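Local coordinates for Tautomerase_3 domain-containing protein (Corynebacterium halotolerans YIM 70093 = DSM 44683, PDB 7M58) that probably acts as a hydrolytic dehalogenase or tautomerase of the cis-3-chloroacrylic acid dehalogenase family, within the tautomerase superfamily, at residues R17-T25 with L38-L46. Residues are numbered along the deposited sequence; the frame is centred on the assembly and turned at random.
Sequences RAAVADLLT and LVQVIFNDL
Arg17 lies lengthwise over one face of the Phe43 ring, its CG 3.8 Å from the ring centroid and only 5° off the normal, a CH-pi contact. A long side chain suits this place because its methylenes can cover an aromatic face while the charged end travels on. Arg17 CG stands anti to the carbonyl carbon, and from there the chain runs extended past the ring toward Asp45, leaving the guanidinium within 15° of the ring plane. At the ring's edge Val20 CG1 comes within 3.8 Å of Phe43 CZ, one methyl of the beta-branched valine set against the ring. Next along, small Ala21 lets the helix come close to the strand, its CB 4.2 Å from Val41 CB, and Leu24 CD1 meets Val41 CG1. Helix 14-31 is the crossover of the beta-alpha-beta unit that joins parallel strands 2-8 and 40-46, the building block of the tautomerase fold; residues 17-25 run roughly antiparallel to strand 40-46, their N-to-C directions 146° apart.

Both ends are more polar, each with one water. Arg17 NH2 forms a salt bridge with partly exposed Asp45 OD2, modelled at a doubtfully short distance, while a water accepts from Arg17 NE and donates to Asp45 OD1, bridging the pair again. Asp47 of a second subunit also pairs with Arg17, tying this end to the trimer interface. At the other, still buried end Thr25 OG1 donates its proton to Ala21 O (2.9 Å), a carbonyl of its own helix. A water donates to Thr25 OG1 and, weakly, to Val39 O; Thr25 OG1 lies 3.4 Å from Val39 CG1.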
ATOM      1  N   ARG A  17       6.610 -13.738 -14.302  1.00 29.75           N
ATOM      2  CA  ARG A  17       5.826 -13.586 -13.073  1.00 29.40           C
ATOM      3  C   ARG A  17       5.914 -14.836 -12.222  1.00 31.40           C
ATOM      4  O   ARG A  17       5.993 -14.755 -10.994  1.00 29.30           O
ATOM      5  CB  ARG A  17       4.342 -13.302 -13.367  1.00 29.20           C
ATOM      6  CG  ARG A  17       3.944 -11.934 -13.845  1.00 29.46           C
ATOM      7  CD  ARG A  17       2.425 -11.975 -14.035  1.00 27.23           C
ATOM      8  NE  ARG A  17       1.799 -10.697 -14.369  1.00 27.20           N
ATOM      9  CZ  ARG A  17       0.517 -10.560 -14.695  1.00 27.18           C
ATOM     10  NH1 ARG A  17      -0.278 -11.622 -14.742  1.00 29.89           N
ATOM     11  NH2 ARG A  17       0.021  -9.363 -14.960  1.00 28.77           N
ATOM     12  N   ALA A  18       5.819 -16.004 -12.860  1.00 29.38           N
ATOM     13  CA  ALA A  18       5.924 -17.259 -12.129  1.00 29.52           C
ATOM     14  C   ALA A  18       7.301 -17.400 -11.493  1.00 33.81           C
ATOM     15  O   ALA A  18       7.423 -17.840 -10.341  1.00 34.63           O
ATOM     16  CB  ALA A  18       5.653 -18.424 -13.072  1.00 30.53           C
ATOM     17  N   ALA A  19       8.348 -16.999 -12.223  1.00 30.69           N
ATOM     18  CA  ALA A  19       9.709 -17.089 -11.702  1.00 29.00           C
ATOM     19  C   ALA A  19       9.935 -16.088 -10.575  1.00 30.09           C
ATOM     20  O   ALA A  19      10.607 -16.405  -9.588  1.00 32.00           O
ATOM     21  CB  ALA A  19      10.721 -16.871 -12.833  1.00 23.07           C
ATOM     22  N   VAL A  20       9.392 -14.873 -10.705  1.00 31.59           N
ATOM     23  CA  VAL A  20       9.547 -13.874  -9.652  1.00 30.03           C
ATOM     24  C   VAL A  20       8.828 -14.330  -8.383  1.00 29.81           C
ATOM     25  O   VAL A  20       9.366 -14.236  -7.272  1.00 29.19           O
ATOM     26  CB  VAL A  20       9.038 -12.497 -10.129  1.00 29.09           C
ATOM     27  CG1 VAL A  20       8.867 -11.570  -8.933  1.00 26.11           C
ATOM     28  CG2 VAL A  20       9.971 -11.880 -11.164  1.00 23.60           C
ATOM     29  N   ALA A  21       7.592 -14.812  -8.529  1.00 29.89           N
ATOM     30  CA  ALA A  21       6.849 -15.319  -7.383  1.00 26.96           C
ATOM     31  C   ALA A  21       7.595 -16.469  -6.711  1.00 32.13           C
ATOM     32  O   ALA A  21       7.685 -16.523  -5.477  1.00 32.28           O
ATOM     33  CB  ALA A  21       5.453 -15.760  -7.820  1.00 28.62           C
ATOM     34  N   ASP A  22       8.149 -17.394  -7.504  1.00 33.04           N
ATOM     35  CA  ASP A  22       8.912 -18.498  -6.922  1.00 34.10           C
ATOM     36  C   ASP A  22      10.146 -17.996  -6.175  1.00 34.10           C
ATOM     37  O   ASP A  22      10.477 -18.504  -5.098  1.00 31.30           O
ATOM     38  CB  ASP A  22       9.334 -19.479  -8.008  1.00 31.41           C
ATOM     39  CG  ASP A  22      10.109 -20.678  -7.448  1.00 40.00           C
ATOM     40  OD1 ASP A  22       9.478 -21.633  -6.934  1.00 37.95           O
ATOM     41  OD2 ASP A  22      11.361 -20.644  -7.487  1.00 42.55           O
ATOM     42  N   LEU A  23      10.841 -17.002  -6.734  1.00 30.13           N
ATOM     43  CA  LEU A  23      12.036 -16.476  -6.081  1.00 28.73           C
ATOM     44  C   LEU A  23      11.698 -15.726  -4.792  1.00 28.32           C
ATOM     45  O   LEU A  23      12.255 -16.025  -3.734  1.00 32.39           O
ATOM     46  CB  LEU A  23      12.798 -15.581  -7.054  1.00 28.39           C
ATOM     47  CG  LEU A  23      13.863 -14.637  -6.508  1.00 33.71           C
ATOM     48  CD1 LEU A  23      15.024 -15.432  -5.974  1.00 29.13           C
ATOM     49  CD2 LEU A  23      14.327 -13.677  -7.602  1.00 33.74           C
ATOM     50  N   LEU A  24      10.761 -14.773  -4.849  1.00 29.86           N
ATOM     51  CA  LEU A  24      10.387 -14.038  -3.640  1.00 29.54           C
ATOM     52  C   LEU A  24       9.934 -14.998  -2.545  1.00 31.14           C
ATOM     53  O   LEU A  24      10.341 -14.867  -1.385  1.00 29.42           O
ATOM     54  CB  LEU A  24       9.286 -13.006  -3.940  1.00 24.64           C
ATOM     55  CG  LEU A  24       9.596 -11.788  -4.847  1.00 31.54           C
ATOM     56  CD1 LEU A  24       8.343 -10.956  -5.139  1.00 24.63           C
ATOM     57  CD2 LEU A  24      10.719 -10.885  -4.335  1.00 22.87           C
ATOM     58  N   THR A  25       9.097 -15.978  -2.895  1.00 31.61           N
ATOM     59  CA  THR A  25       8.631 -16.938  -1.901  1.00 30.03           C
ATOM     60  C   THR A  25       9.794 -17.760  -1.346  1.00 34.39           C
ATOM     61  O   THR A  25       9.787 -18.153  -0.170  1.00 35.30           O
ATOM     62  CB  THR A  25       7.568 -17.846  -2.533  1.00 30.79           C
ATOM     63  OG1 THR A  25       6.421 -17.069  -2.914  1.00 29.82           O
ATOM     64  CG2 THR A  25       7.150 -18.941  -1.591  1.00 28.48           C
ATOM     65  N   LEU A  38       2.742 -18.961   3.777  1.00 26.77           N
ATOM     66  CA  LEU A  38       2.314 -17.648   4.227  1.00 31.98           C
ATOM     67  C   LEU A  38       2.486 -16.574   3.163  1.00 31.11           C
ATOM     68  O   LEU A  38       1.959 -15.469   3.326  1.00 30.79           O
ATOM     69  CB  LEU A  38       3.092 -17.234   5.479  1.00 35.41           C
ATOM     70  CG  LEU A  38       2.776 -17.949   6.802  1.00 30.70           C
ATOM     71  CD1 LEU A  38       3.378 -17.186   7.985  1.00 28.11           C
ATOM     72  CD2 LEU A  38       1.297 -18.155   6.991  1.00 25.69           C
ATOM     73  N   VAL A  39       3.193 -16.871   2.082  1.00 29.85           N
ATOM     74  CA  VAL A  39       3.662 -15.844   1.165  1.00 28.77           C
ATOM     75  C   VAL A  39       2.638 -15.624   0.056  1.00 30.81           C
ATOM     76  O   VAL A  39       2.219 -16.565  -0.635  1.00 26.47           O
ATOM     77  CB  VAL A  39       5.032 -16.217   0.583  1.00 27.36           C
ATOM     78  CG1 VAL A  39       5.547 -15.085  -0.288  1.00 30.81           C
ATOM     79  CG2 VAL A  39       6.007 -16.587   1.698  1.00 24.52           C
ATOM     80  N   GLN A  40       2.250 -14.370  -0.120  1.00 25.88           N
ATOM     81  CA  GLN A  40       1.394 -13.931  -1.201  1.00 29.21           C
ATOM     82  C   GLN A  40       2.180 -12.965  -2.082  1.00 26.91           C
ATOM     83  O   GLN A  40       2.900 -12.107  -1.570  1.00 27.35           O
ATOM     84  CB  GLN A  40       0.135 -13.264  -0.627  1.00 28.19           C
ATOM     85  CG  GLN A  40      -0.725 -12.535  -1.627  1.00 24.87           C
ATOM     86  CD  GLN A  40      -1.919 -11.878  -0.961  1.00 31.70           C
ATOM     87  OE1 GLN A  40      -3.014 -12.446  -0.909  1.00 30.02           O
ATOM     88  NE2 GLN A  40      -1.718 -10.671  -0.451  1.00 30.91           N
ATOM     89  N   VAL A  41       2.069 -13.123  -3.401  1.00 19.98           N
ATOM     90  CA  VAL A  41       2.692 -12.217  -4.357  1.00 23.93           C
ATOM     91  C   VAL A  41       1.615 -11.671  -5.277  1.00 28.64           C
ATOM     92  O   VAL A  41       0.829 -12.438  -5.850  1.00 32.79           O
ATOM     93  CB  VAL A  41       3.788 -12.901  -5.194  1.00 27.09           C
ATOM     94  CG1 VAL A  41       4.327 -11.912  -6.231  1.00 24.15           C
ATOM     95  CG2 VAL A  41       4.910 -13.415  -4.315  1.00 22.73           C
ATOM     96  N   ILE A  42       1.591 -10.360  -5.443  1.00 24.34           N
ATOM     97  CA  ILE A  42       0.601  -9.719  -6.293  1.00 29.24           C
ATOM     98  C   ILE A  42       1.328  -8.850  -7.309  1.00 28.12           C
ATOM     99  O   ILE A  42       2.281  -8.143  -6.962  1.00 27.01           O
ATOM    100  CB  ILE A  42      -0.397  -8.898  -5.465  1.00 20.64           C
ATOM    101  CG1 ILE A  42      -1.308  -9.834  -4.696  1.00 23.77           C
ATOM    102  CG2 ILE A  42      -1.234  -8.062  -6.362  1.00 30.88           C
ATOM    103  CD1 ILE A  42      -1.896  -9.187  -3.456  1.00 31.03           C
ATOM    104  N   PHE A  43       0.877  -8.898  -8.559  1.00 26.97           N
ATOM    105  CA  PHE A  43       1.446  -8.100  -9.635  1.00 25.35           C
ATOM    106  C   PHE A  43       0.447  -7.025 -10.029  1.00 27.82           C
ATOM    107  O   PHE A  43      -0.604  -7.329 -10.607  1.00 33.55           O
ATOM    108  CB  PHE A  43       1.820  -8.975 -10.830  1.00 23.52           C
ATOM    109  CG  PHE A  43       2.996  -9.841 -10.569  1.00 29.19           C
ATOM    110  CD1 PHE A  43       4.289  -9.331 -10.691  1.00 28.18           C
ATOM    111  CD2 PHE A  43       2.827 -11.160 -10.160  1.00 27.72           C
ATOM    112  CE1 PHE A  43       5.395 -10.126 -10.422  1.00 28.72           C
ATOM    113  CE2 PHE A  43       3.932 -11.965  -9.892  1.00 26.53           C
ATOM    114  CZ  PHE A  43       5.219 -11.449 -10.022  1.00 29.01           C
ATOM    115  N   ASN A  44       0.787  -5.773  -9.720  1.00 26.68           N
ATOM    116  CA  ASN A  44       0.027  -4.607 -10.160  1.00 36.69           C
ATOM    117  C   ASN A  44       0.647  -4.080 -11.450  1.00 37.86           C
ATOM    118  O   ASN A  44       1.717  -3.455 -11.436  1.00 35.69           O
ATOM    119  CB  ASN A  44       0.013  -3.528  -9.080  1.00 28.98           C
ATOM    120  CG  ASN A  44      -0.749  -3.967  -7.833  1.00 39.35           C
ATOM    121  OD1 ASN A  44      -1.953  -4.230  -7.888  1.00 42.28           O
ATOM    122  ND2 ASN A  44      -0.052  -4.040  -6.704  1.00 29.03           N
ATOM    123  N   ASP A  45      -0.025  -4.316 -12.569  1.00 35.85           N
ATOM    124  CA  ASP A  45       0.487  -3.841 -13.843  1.00 35.48           C
ATOM    125  C   ASP A  45       0.007  -2.420 -14.106  1.00 37.06           C
ATOM    126  O   ASP A  45      -1.165  -2.089 -13.890  1.00 40.10           O
ATOM    127  CB  ASP A  45       0.064  -4.776 -14.978  1.00 38.24           C
ATOM    128  CG  ASP A  45       0.776  -6.128 -14.917  1.00 42.75           C
ATOM    129  OD1 ASP A  45       1.784  -6.259 -14.173  1.00 39.10           O
ATOM    130  OD2 ASP A  45       0.331  -7.060 -15.619  1.00 45.10           O
ATOM    131  N   LEU A  46       0.908  -1.597 -14.621  1.00 36.48           N
ATOM    132  CA  LEU A  46       0.670  -0.170 -14.746  1.00 39.74           C
ATOM    133  C   LEU A  46       0.506   0.204 -16.212  1.00 36.97           C
ATOM    134  O   LEU A  46       1.090  -0.433 -17.091  1.00 33.01           O
ATOM    135  CB  LEU A  46       1.837   0.616 -14.141  1.00 32.93           C
ATOM    136  CG  LEU A  46       2.093   0.441 -12.651  1.00 31.56           C
ATOM    137  CD1 LEU A  46       3.385   1.150 -12.253  1.00 25.55           C
ATOM    138  CD2 LEU A  46       0.901   0.959 -11.856  1.00 32.47           C
TER
HETATM  139  O   HOH W   1       3.295  -8.430 -14.301  1.00 27.55           O
HETATM  140  O   HOH W   2       3.701 -16.373  -2.746  1.00 27.60           O